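Local atomic coordinates of putative monooxygenase Rv0793 (Mycobacterium tuberculosis, PDB entry 1Y0H), a protein that is a putative homodimeric monooxygenase that might take part in antibiotic biosynthesis or scavenge reactive oxygen species. Residues P5-A10 and V54-Y59; S20-L25 and A79-L84; R11-P16 and L85-A90. All blocks are in the same frame, centred on the assembly; numbering follows the deposited sequence. Where two conformers were deposited one is given.

Contact 1 (P5-A10 and V54-Y59)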
loop_
_atom_site.group_PDB
_atom_site.type_symbol
_atom_site.label_atom_id
_atom_site.label_comp_id
_atom_site.label_asym_id
_atom_site.label_seq_id
_atom_site.Cartn_x
_atom_site.Cartn_y
_atom_site.Cartn_z
ATOM N N PRO A 5 2.196 -0.670 -15.630
ATOM C CA PRO A 5 2.605 -0.234 -14.293
ATOM C C PRO A 5 2.265 -1.234 -13.196
ATOM O O PRO A 5 1.306 -2.013 -13.310
ATOM C CB PRO A 5 1.818 1.066 -14.071
ATOM C CG PRO A 5 1.405 1.509 -15.417
ATOM C CD PRO A 5 1.271 0.286 -16.267
ATOM N N VAL A 6 3.073 -1.201 -12.143
ATOM C CA VAL A 6 2.888 -2.082 -11.008
ATOM C C VAL A 6 3.144 -1.294 -9.748
ATOM O O VAL A 6 3.773 -0.230 -9.792
ATOM C CB VAL A 6 3.838 -3.343 -11.046
ATOM C CG1 VAL A 6 3.553 -4.215 -12.246
ATOM C CG2 VAL A 6 5.339 -2.958 -10.968
ATOM N N ALA A 7 2.642 -1.815 -8.632
ATOM C CA ALA A 7 2.982 -1.281 -7.316
ATOM C C ALA A 7 3.491 -2.406 -6.408
ATOM O O ALA A 7 3.303 -3.579 -6.685
ATOM C CB ALA A 7 1.781 -0.554 -6.682
ATOM N N VAL A 8 4.141 -2.037 -5.311
ATOM C CA VAL A 8 4.626 -3.013 -4.350
ATOM C C VAL A 8 4.354 -2.455 -2.967
ATOM O O VAL A 8 4.556 -1.255 -2.720
ATOM C CB VAL A 8 6.160 -3.250 -4.483
ATOM C CG1 VAL A 8 6.649 -4.301 -3.486
ATOM C CG2 VAL A 8 6.526 -3.658 -5.901
ATOM N N ILE A 9 3.851 -3.314 -2.086
ATOM C CA ILE A 9 3.800 -2.991 -0.664
ATOM C C ILE A 9 4.827 -3.883 0.005
ATOM O O ILE A 9 4.824 -5.093 -0.194
ATOM C CB ILE A 9 2.408 -3.265 -0.047
ATOM C CG1 ILE A 9 1.360 -2.367 -0.681
ATOM C CG2 ILE A 9 2.428 -3.048 1.496
ATOM C CD1 ILE A 9 -0.091 -2.776 -0.344
ATOM N N ALA A 10 5.695 -3.282 0.813
ATOM C CA ALA A 10 6.668 -4.058 1.584
ATOM C C ALA A 10 6.496 -3.671 3.038
ATOM O O ALA A 10 6.585 -2.482 3.386
ATOM C CB ALA A 10 8.083 -3.768 1.121
ATOM N N VAL A 54 6.394 0.539 6.562
ATOM C CA VAL A 54 5.763 0.108 5.313
ATOM C C VAL A 54 6.255 0.982 4.174
ATOM O O VAL A 54 6.249 2.215 4.297
ATOM C CB VAL A 54 4.223 0.202 5.412
ATOM C CG1 VAL A 54 3.565 -0.204 4.086
ATOM C CG2 VAL A 54 3.702 -0.660 6.595
ATOM N N LEU A 55 6.706 0.341 3.096
ATOM C CA LEU A 55 7.008 1.058 1.850
ATOM C C LEU A 55 5.870 0.839 0.890
ATOM O O LEU A 55 5.401 -0.288 0.725
ATOM C CB LEU A 55 8.311 0.554 1.199
ATOM C CG LEU A 55 9.615 1.075 1.794
ATOM C CD1 LEU A 55 10.734 0.189 1.273
ATOM C CD2 LEU A 55 9.882 2.539 1.425
ATOM N N PHE A 56 5.405 1.926 0.279
ATOM C CA PHE A 56 4.546 1.799 -0.885
ATOM C C PHE A 56 5.332 2.295 -2.090
ATOM O O PHE A 56 5.819 3.418 -2.094
ATOM C CB PHE A 56 3.236 2.574 -0.722
ATOM C CG PHE A 56 2.212 2.202 -1.749
ATOM C CD1 PHE A 56 1.966 3.022 -2.839
ATOM C CD2 PHE A 56 1.517 1.015 -1.638
ATOM C CE1 PHE A 56 1.020 2.659 -3.808
ATOM C CE2 PHE A 56 0.568 0.639 -2.603
ATOM C CZ PHE A 56 0.335 1.469 -3.693
ATOM N N GLU A 57 5.439 1.443 -3.105
ATOM C CA GLU A 57 6.276 1.703 -4.273
ATOM C C GLU A 57 5.441 1.570 -5.533
ATOM O O GLU A 57 4.603 0.680 -5.634
ATOM C CB GLU A 57 7.402 0.670 -4.345
ATOM C CG GLU A 57 8.036 0.355 -3.011
ATOM C CD GLU A 57 8.988 -0.823 -3.043
ATOM O OE1 GLU A 57 9.512 -1.190 -4.136
ATOM O OE2 GLU A 57 9.224 -1.374 -1.941
ATOM N N ARG A 58 5.671 2.473 -6.483
ATOM C CA ARG A 58 4.996 2.413 -7.775
ATOM C C ARG A 58 6.030 2.527 -8.882
ATOM O O ARG A 58 6.861 3.429 -8.855
ATOM C CB ARG A 58 4.019 3.584 -7.911
ATOM C CG ARG A 58 2.766 3.529 -7.061
ATOM C CD ARG A 58 1.970 4.801 -7.387
ATOM N NE ARG A 58 0.712 4.937 -6.661
ATOM C CZ ARG A 58 0.551 5.677 -5.570
ATOM N NH1 ARG A 58 -0.637 5.737 -4.989
ATOM N NH2 ARG A 58 1.576 6.346 -5.053
ATOM N N TYR A 59 5.932 1.629 -9.865
ATOM C CA TYR A 59 6.862 1.549 -10.989
ATOM C C TYR A 59 6.094 1.683 -12.286
ATOM O O TYR A 59 4.945 1.268 -12.384
ATOM C CB TYR A 59 7.674 0.245 -10.939
ATOM C CG TYR A 59 8.504 0.204 -9.683
ATOM C CD1 TYR A 59 9.731 0.858 -9.616
ATOM C CD2 TYR A 59 8.034 -0.446 -8.541
ATOM C CE1 TYR A 59 10.487 0.866 -8.431
ATOM C CE2 TYR A 59 8.785 -0.441 -7.351
ATOM C CZ TYR A 59 10.003 0.227 -7.313
ATOM O OH TYR A 59 10.747 0.234 -6.147
#

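Contact 2 (S20-L25 and A79-L84)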
loop_
_atom_site.group_PDB
_atom_site.type_symbol
_atom_site.label_atom_id
_atom_site.label_comp_id
_atom_site.label_asym_id
_atom_site.label_seq_id
_atom_site.Cartn_x
_atom_site.Cartn_y
_atom_site.Cartn_z
ATOM N N SER A 20 15.676 1.832 14.792
ATOM C CA SER A 20 16.444 2.945 14.211
ATOM C C SER A 20 17.393 2.475 13.104
ATOM O O SER A 20 17.561 3.159 12.103
ATOM C CB SER A 20 17.195 3.746 15.283
ATOM O OG SER A 20 18.157 2.957 15.938
ATOM N N ALA A 21 17.967 1.286 13.261
ATOM C CA ALA A 21 18.807 0.714 12.215
ATOM C C ALA A 21 18.012 0.416 10.933
ATOM O O ALA A 21 18.486 0.684 9.811
ATOM C CB ALA A 21 19.535 -0.545 12.738
ATOM N N LEU A 22 16.801 -0.110 11.095
ATOM C CA LEU A 22 15.966 -0.398 9.935
ATOM C C LEU A 22 15.593 0.903 9.242
ATOM O O LEU A 22 15.664 0.997 8.015
ATOM C CB LEU A 22 14.706 -1.151 10.342
ATOM C CG LEU A 22 13.728 -1.423 9.185
ATOM C CD1 LEU A 22 14.310 -2.314 8.099
ATOM C CD2 LEU A 22 12.469 -1.994 9.798
ATOM N N ARG A 23 15.208 1.905 10.027
ATOM C CA ARG A 23 14.850 3.197 9.439
ATOM C C ARG A 23 15.997 3.739 8.579
ATOM O O ARG A 23 15.775 4.184 7.441
ATOM C CB ARG A 23 14.438 4.199 10.516
ATOM C CG ARG A 23 14.215 5.609 9.974
ATOM C CD ARG A 23 13.027 5.656 9.045
ATOM N NE ARG A 23 12.853 6.991 8.464
ATOM C CZ ARG A 23 12.280 8.022 9.080
ATOM N NH1 ARG A 23 12.180 9.185 8.440
ATOM N NH2 ARG A 23 11.794 7.900 10.314
ATOM N N ALA A 24 17.222 3.664 9.094
ATOM C CA ALA A 24 18.405 4.135 8.357
ATOM C C ALA A 24 18.641 3.357 7.062
ATOM O O ALA A 24 18.990 3.940 6.032
ATOM C CB ALA A 24 19.623 4.077 9.241
ATOM N N LEU A 25 18.441 2.041 7.129
ATOM C CA LEU A 25 18.584 1.171 5.964
ATOM C C LEU A 25 17.573 1.538 4.884
ATOM O O LEU A 25 17.918 1.657 3.698
ATOM C CB LEU A 25 18.427 -0.294 6.375
ATOM C CG LEU A 25 18.794 -1.303 5.293
ATOM C CD1 LEU A 25 20.307 -1.375 5.113
ATOM C CD2 LEU A 25 18.246 -2.666 5.679
ATOM N N ALA A 79 20.905 -7.649 1.431
ATOM C CA ALA A 79 21.947 -8.341 2.179
ATOM C C ALA A 79 21.878 -8.112 3.680
ATOM O O ALA A 79 22.478 -8.877 4.446
ATOM C CB ALA A 79 23.318 -7.916 1.659
ATOM N N GLN A 80 21.169 -7.066 4.103
ATOM C CA GLN A 80 21.231 -6.607 5.491
ATOM C C GLN A 80 19.896 -6.593 6.213
ATOM O O GLN A 80 19.869 -6.552 7.439
ATOM C CB GLN A 80 21.704 -5.164 5.558
ATOM C CG GLN A 80 22.989 -4.849 4.897
ATOM C CD GLN A 80 23.331 -3.391 5.082
ATOM O OE1 GLN A 80 23.521 -2.910 6.210
ATOM N NE2 GLN A 80 23.395 -2.667 3.978
ATOM N N VAL A 81 18.800 -6.531 5.460
ATOM C CA VAL A 81 17.508 -6.258 6.082
ATOM C C VAL A 81 17.012 -7.339 7.050
ATOM O O VAL A 81 16.521 -7.019 8.151
ATOM C CB VAL A 81 16.421 -5.886 5.041
ATOM C CG1 VAL A 81 16.144 -7.039 4.081
ATOM C CG2 VAL A 81 15.153 -5.410 5.752
ATOM N N GLY A 82 17.148 -8.602 6.658
ATOM C CA GLY A 82 16.558 -9.708 7.412
ATOM C C GLY A 82 17.013 -9.796 8.848
ATOM O O GLY A 82 16.246 -10.179 9.743
ATOM N N GLU A 83 18.268 -9.421 9.050
ATOM C CA GLU A 83 18.950 -9.492 10.333
ATOM C C GLU A 83 18.397 -8.490 11.353
ATOM O O GLU A 83 18.733 -8.568 12.539
ATOM C CB GLU A 83 20.444 -9.267 10.105
ATOM C CG GLU A 83 21.154 -10.401 9.316
ATOM C CD GLU A 83 20.743 -10.564 7.834
ATOM O OE1 GLU A 83 20.188 -9.629 7.209
ATOM O OE2 GLU A 83 20.993 -11.664 7.276
ATOM N N LEU A 84 17.563 -7.553 10.890
ATOM C CA LEU A 84 16.977 -6.529 11.762
ATOM C C LEU A 84 15.541 -6.845 12.176
ATOM O O LEU A 84 14.955 -6.134 12.995
ATOM C CB LEU A 84 17.000 -5.163 11.053
ATOM C CG LEU A 84 18.382 -4.704 10.569
ATOM C CD1 LEU A 84 18.264 -3.403 9.828
ATOM C CD2 LEU A 84 19.287 -4.519 11.778
#

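Contact 3 (R11-P16 and L85-A90)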
loop_
_atom_site.group_PDB
_atom_site.type_symbol
_atom_site.label_atom_id
_atom_site.label_comp_id
_atom_site.label_asym_id
_atom_site.label_seq_id
_atom_site.Cartn_x
_atom_site.Cartn_y
_atom_site.Cartn_z
ATOM N N ARG A 11 6.269 -4.676 3.874
ATOM C CA ARG A 11 6.045 -4.472 5.315
ATOM C C ARG A 11 7.203 -5.044 6.109
ATOM O O ARG A 11 7.614 -6.193 5.882
ATOM C CB ARG A 11 4.732 -5.129 5.757
ATOM C CG ARG A 11 3.563 -4.789 4.859
ATOM C CD ARG A 11 2.234 -5.258 5.441
ATOM N NE ARG A 11 1.487 -4.095 5.920
ATOM C CZ ARG A 11 0.316 -3.683 5.439
ATOM N NH1 ARG A 11 -0.235 -2.596 5.942
ATOM N NH2 ARG A 11 -0.321 -4.350 4.478
ATOM N N PHE A 12 7.716 -4.237 7.046
ATOM C CA PHE A 12 8.892 -4.606 7.848
ATOM C C PHE A 12 8.532 -4.587 9.314
ATOM O O PHE A 12 7.972 -3.604 9.801
ATOM C CB PHE A 12 10.041 -3.622 7.633
ATOM C CG PHE A 12 10.409 -3.416 6.193
ATOM C CD1 PHE A 12 9.675 -2.538 5.392
ATOM C CD2 PHE A 12 11.493 -4.092 5.644
ATOM C CE1 PHE A 12 10.018 -2.363 4.041
ATOM C CE2 PHE A 12 11.852 -3.908 4.311
ATOM C CZ PHE A 12 11.113 -3.050 3.511
ATOM N N MET A 13 8.879 -5.662 10.018
ATOM C CA MET A 13 8.581 -5.757 11.437
ATOM C C MET A 13 9.899 -5.854 12.218
ATOM O O MET A 13 10.387 -6.947 12.508
ATOM C CB MET A 13 7.621 -6.930 11.711
ATOM C CG MET A 13 6.218 -6.760 11.119
ATOM S SD MET A 13 6.146 -7.011 9.307
ATOM C CE MET A 13 4.383 -7.247 9.028
ATOM N N PRO A 14 10.508 -4.696 12.535
ATOM C CA PRO A 14 11.804 -4.727 13.200
ATOM C C PRO A 14 11.725 -5.225 14.623
ATOM O O PRO A 14 10.687 -5.092 15.278
ATOM C CB PRO A 14 12.241 -3.255 13.209
ATOM C CG PRO A 14 10.980 -2.484 13.158
ATOM C CD PRO A 14 10.051 -3.314 12.288
ATOM N N ARG A 15 12.821 -5.798 15.100
ATOM C CA ARG A 15 12.985 -5.948 16.530
ATOM C C ARG A 15 13.029 -4.541 17.110
ATOM O O ARG A 15 13.544 -3.625 16.459
ATOM C CB ARG A 15 14.283 -6.668 16.868
ATOM C CG ARG A 15 14.418 -8.071 16.312
ATOM C CD ARG A 15 15.551 -8.796 17.039
ATOM N NE ARG A 15 16.721 -7.927 17.181
ATOM C CZ ARG A 15 17.683 -7.818 16.270
ATOM N NH1 ARG A 15 17.631 -8.543 15.162
ATOM N NH2 ARG A 15 18.693 -6.981 16.465
ATOM N N PRO A 16 12.496 -4.362 18.335
ATOM C CA PRO A 16 12.535 -3.041 18.968
ATOM C C PRO A 16 13.926 -2.416 18.957
ATOM O O PRO A 16 14.062 -1.228 18.627
ATOM C CB PRO A 16 12.046 -3.320 20.398
ATOM C CG PRO A 16 11.112 -4.504 20.227
ATOM C CD PRO A 16 11.795 -5.353 19.172
ATOM N N LEU A 85 14.980 -7.910 11.605
ATOM C CA LEU A 85 13.532 -8.140 11.677
ATOM C C LEU A 85 13.149 -9.354 12.499
ATOM O O LEU A 85 13.960 -10.246 12.733
ATOM C CB LEU A 85 12.964 -8.288 10.266
ATOM C CG LEU A 85 13.387 -7.238 9.238
ATOM C CD1 LEU A 85 12.902 -7.622 7.856
ATOM C CD2 LEU A 85 12.894 -5.837 9.640
ATOM N N THR A 86 11.903 -9.358 12.950
ATOM C CA THR A 86 11.344 -10.488 13.694
ATOM C C THR A 86 10.842 -11.565 12.747
ATOM O O THR A 86 10.536 -12.675 13.171
ATOM C CB THR A 86 10.149 -10.082 14.560
ATOM O OG1 THR A 86 9.123 -9.511 13.731
ATOM C CG2 THR A 86 10.559 -9.092 15.643
ATOM N N ARG A 87 10.732 -11.209 11.472
ATOM C CA ARG A 87 10.215 -12.107 10.446
ATOM C C ARG A 87 10.625 -11.509 9.104
ATOM O O ARG A 87 10.936 -10.322 9.034
ATOM C CB ARG A 87 8.692 -12.183 10.549
ATOM C CG ARG A 87 8.053 -10.795 10.558
ATOM C CD ARG A 87 6.582 -10.838 10.850
ATOM N NE ARG A 87 5.834 -11.163 9.656
ATOM C CZ ARG A 87 4.519 -11.343 9.619
ATOM N NH1 ARG A 87 3.792 -11.233 10.728
ATOM N NH2 ARG A 87 3.937 -11.639 8.467
ATOM N N PRO A 88 10.633 -12.320 8.028
ATOM C CA PRO A 88 11.040 -11.756 6.736
ATOM C C PRO A 88 10.129 -10.614 6.285
ATOM O O PRO A 88 8.955 -10.539 6.698
ATOM C CB PRO A 88 10.883 -12.935 5.765
ATOM C CG PRO A 88 9.988 -13.928 6.483
ATOM C CD PRO A 88 10.263 -13.744 7.942
ATOM N N VAL A 89 10.663 -9.763 5.417
ATOM C CA VAL A 89 9.880 -8.679 4.805
ATOM C C VAL A 89 8.676 -9.309 4.116
ATOM O O VAL A 89 8.801 -10.328 3.424
ATOM C CB VAL A 89 10.700 -7.862 3.765
ATOM C CG1 VAL A 89 9.883 -6.682 3.220
ATOM C CG2 VAL A 89 11.988 -7.326 4.381
ATOM N N ALA A 90 7.512 -8.709 4.333
ATOM C CA ALA A 90 6.283 -9.160 3.709
ATOM C C ALA A 90 6.031 -8.298 2.482
ATOM O O ALA A 90 5.734 -7.106 2.601
ATOM C CB ALA A 90 5.133 -9.070 4.687
HETATM O O HOH W 1 9.360 -7.981 8.473
HETATM O O HOH W 2 16.121 -10.846 14.333
#

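Contact 1 (P5-A10 and V54-Y59)
Glu-57 lies across from Val-8, and the two residues share a pair of backbone hydrogen bonds. Val-8 N gives its hydrogen to Glu-57 O at 2.8 Å, and Glu-57 N returns one to Val-8 O. Two more such pairs, Val-6 with Tyr-59 and Ala-10 with Leu-55, complete an antiparallel match of the two strands. The short strand axes run at 165° to each other.

The Glu-57 side chain can be followed outward. CB and CG both pass the Val-8 carbonyl, each of them 3.8 Å from Val-8 O. The chain is extended beyond CG and carries the carboxylate across the Val-8 side chain at a slant. CD and OE1 touch Val-8 CB. OE2 reaches farther along the strand, to Val-8 CG1 and to Ala-10 CB, the latter at 4.1 Å. OE1 also accepts the hydroxyl hydrogen of Tyr-59, with 2.8 Å between Tyr-59 OH and Glu-57 OE1. The hydroxyl comes from the anti side, 34° out of the carboxylate plane. This bond ties the buried acid to the ring, whose edge takes Val-8 CG2.

On the other face, Ile-9 CG1 meets the edge of the Phe-56 ring, 3.5 Å from CD2. Phe-56 CZ touches Ala-7 CB.

These are the two central strands of a four-stranded antiparallel sheet, between strand 39-47 and strand 90-96. Helix 62-69 packs on the Val-8 and Glu-57 face through Leu-65 and His-68. The Ile-9 and Phe-56 face meets the second subunit, where Phe-56 stacks on Phe-56 of that subunit.

Contact 2 (S20-L25 and A79-L84)
Gln-80 begins the contact by laying its amide against Leu-25 of the helix. Leu-25 CD1 is 3.5 Å from Gln-80 NE2 and about as near to CD and OE1. This is van der Waals packing of a methyl on an amide. The NE2 group has its hydrogen bond elsewhere, with the backbone O of Asn-76.

Val-81 comes next and meets two leucines. The other methyl of Leu-25, CD2, lies 3.8 Å from Val-81 CB and also touches its CA. The two side chains cross at about a right angle. With chi1 at -170° the Leu-25 CG swings away from the backbone N, and chi2 of 74° then sets CD1 on Gln-80 and CD2 on Val-81. Val-81 CG2 touches Leu-22 CD1 at 4.0 Å.

The chain then turns through the short 3-10 segment 82-84. Leu-84 N bonds to Val-81 O at 3.0 Å, which closes the turn and brings Leu-84 back to the helix. Its two methyls part there. CD1 rests against the helix backbone, 3.8 Å from Leu-22 CA, and also reaches Leu-25 CD2. CD2 meets Ala-21 CB at 4.1 Å. Leu-84 therefore sits over three residues of one helix side.

No hydrogen bond joins the two segments; apolar packing does the work. Leu-22 and Val-81 both continue onto Phe-12 of strand 6-12. The arrangement belongs to the ferredoxin-like alpha+beta sandwich: helix 19-35 lies against the antiparallel sheet, and the connection between helix 72-78 and strand 90-96 packs on the N-terminal half of that helix.

Contact 3 (R11-P16 and L85-A90)
In Val-89, CG1 points opposite the backbone N (chi1 -176°). Phe-12 has CG beside the backbone N and opposite the carbonyl carbon (chi1 -53°), which sends its ring out next to Val-89. The two side chains point the same way. Val-89 CG1 sits over one face of the Phe-12 ring, 3.9 Å from the centroid, in a CH-pi contact displaced toward the rim. The other methyl, CG2, is tighter, at 3.4 Å from Phe-12 CE2. Leu-85 CD1 comes to the edge of the same ring.

The backbones next to this pair are bonded both ways. Arg-11 N donates to Ala-90 O at 2.8 Å, and Ala-90 N donates to Arg-11 O. This is an antiparallel hydrogen-bonded pair. In the ferredoxin-like sheet it joins the far end of strand 6-12 to the start of strand 90-96, the outermost on that side within the chain. Beyond it the register shifts by two residues, and the chains loop apart before Pro-14 meets Leu-85.

Water 1 lies between the loops. It accepts from Met-13 N and donates to Arg-87 O. Met-13 O receives two hydrogens from Thr-86. The N-H...O bond from Thr-86 N to Met-13 O is nearly straight and 2.9 Å long, whereas the hydroxyl OG1 approaches well tilted from the carbonyl plane. Met-13 CE lies over one face of the Arg-87 guanidinium, 4.1 Å from Arg-87 CZ.

Arg-15 and Thr-86 slide past each other, with Arg-15 CG 4.0 Å from Thr-86 CG2. Arg-15 NH1 reaches Leu-85 O through water 2; the same guanidinium also binds Glu-83 O and the carboxylate of Asp-17.

Contact 1 is buried, close to the centre of the folded chain, contact 2 is partly buried, and contact 3 is at the surface. Contacts 1 and 3 share strand 6-12 and touch where Leu-55 CD1 meets Phe-12 CE1 at 3.8 Å. Their centres lie about 17 Å apart. Contact 1 is regular strand pairing, while contact 3 has fewer backbone bonds and adds water bridges and a methionine-arginine contact. Contact 2 has apolar packing and no hydrogen bond across it. It adjoins contact 3, with centres about 9 Å apart: Leu-22 packs on Pro-14, and the backbones of Arg-15 and Leu-84 are hydrogen-bonded.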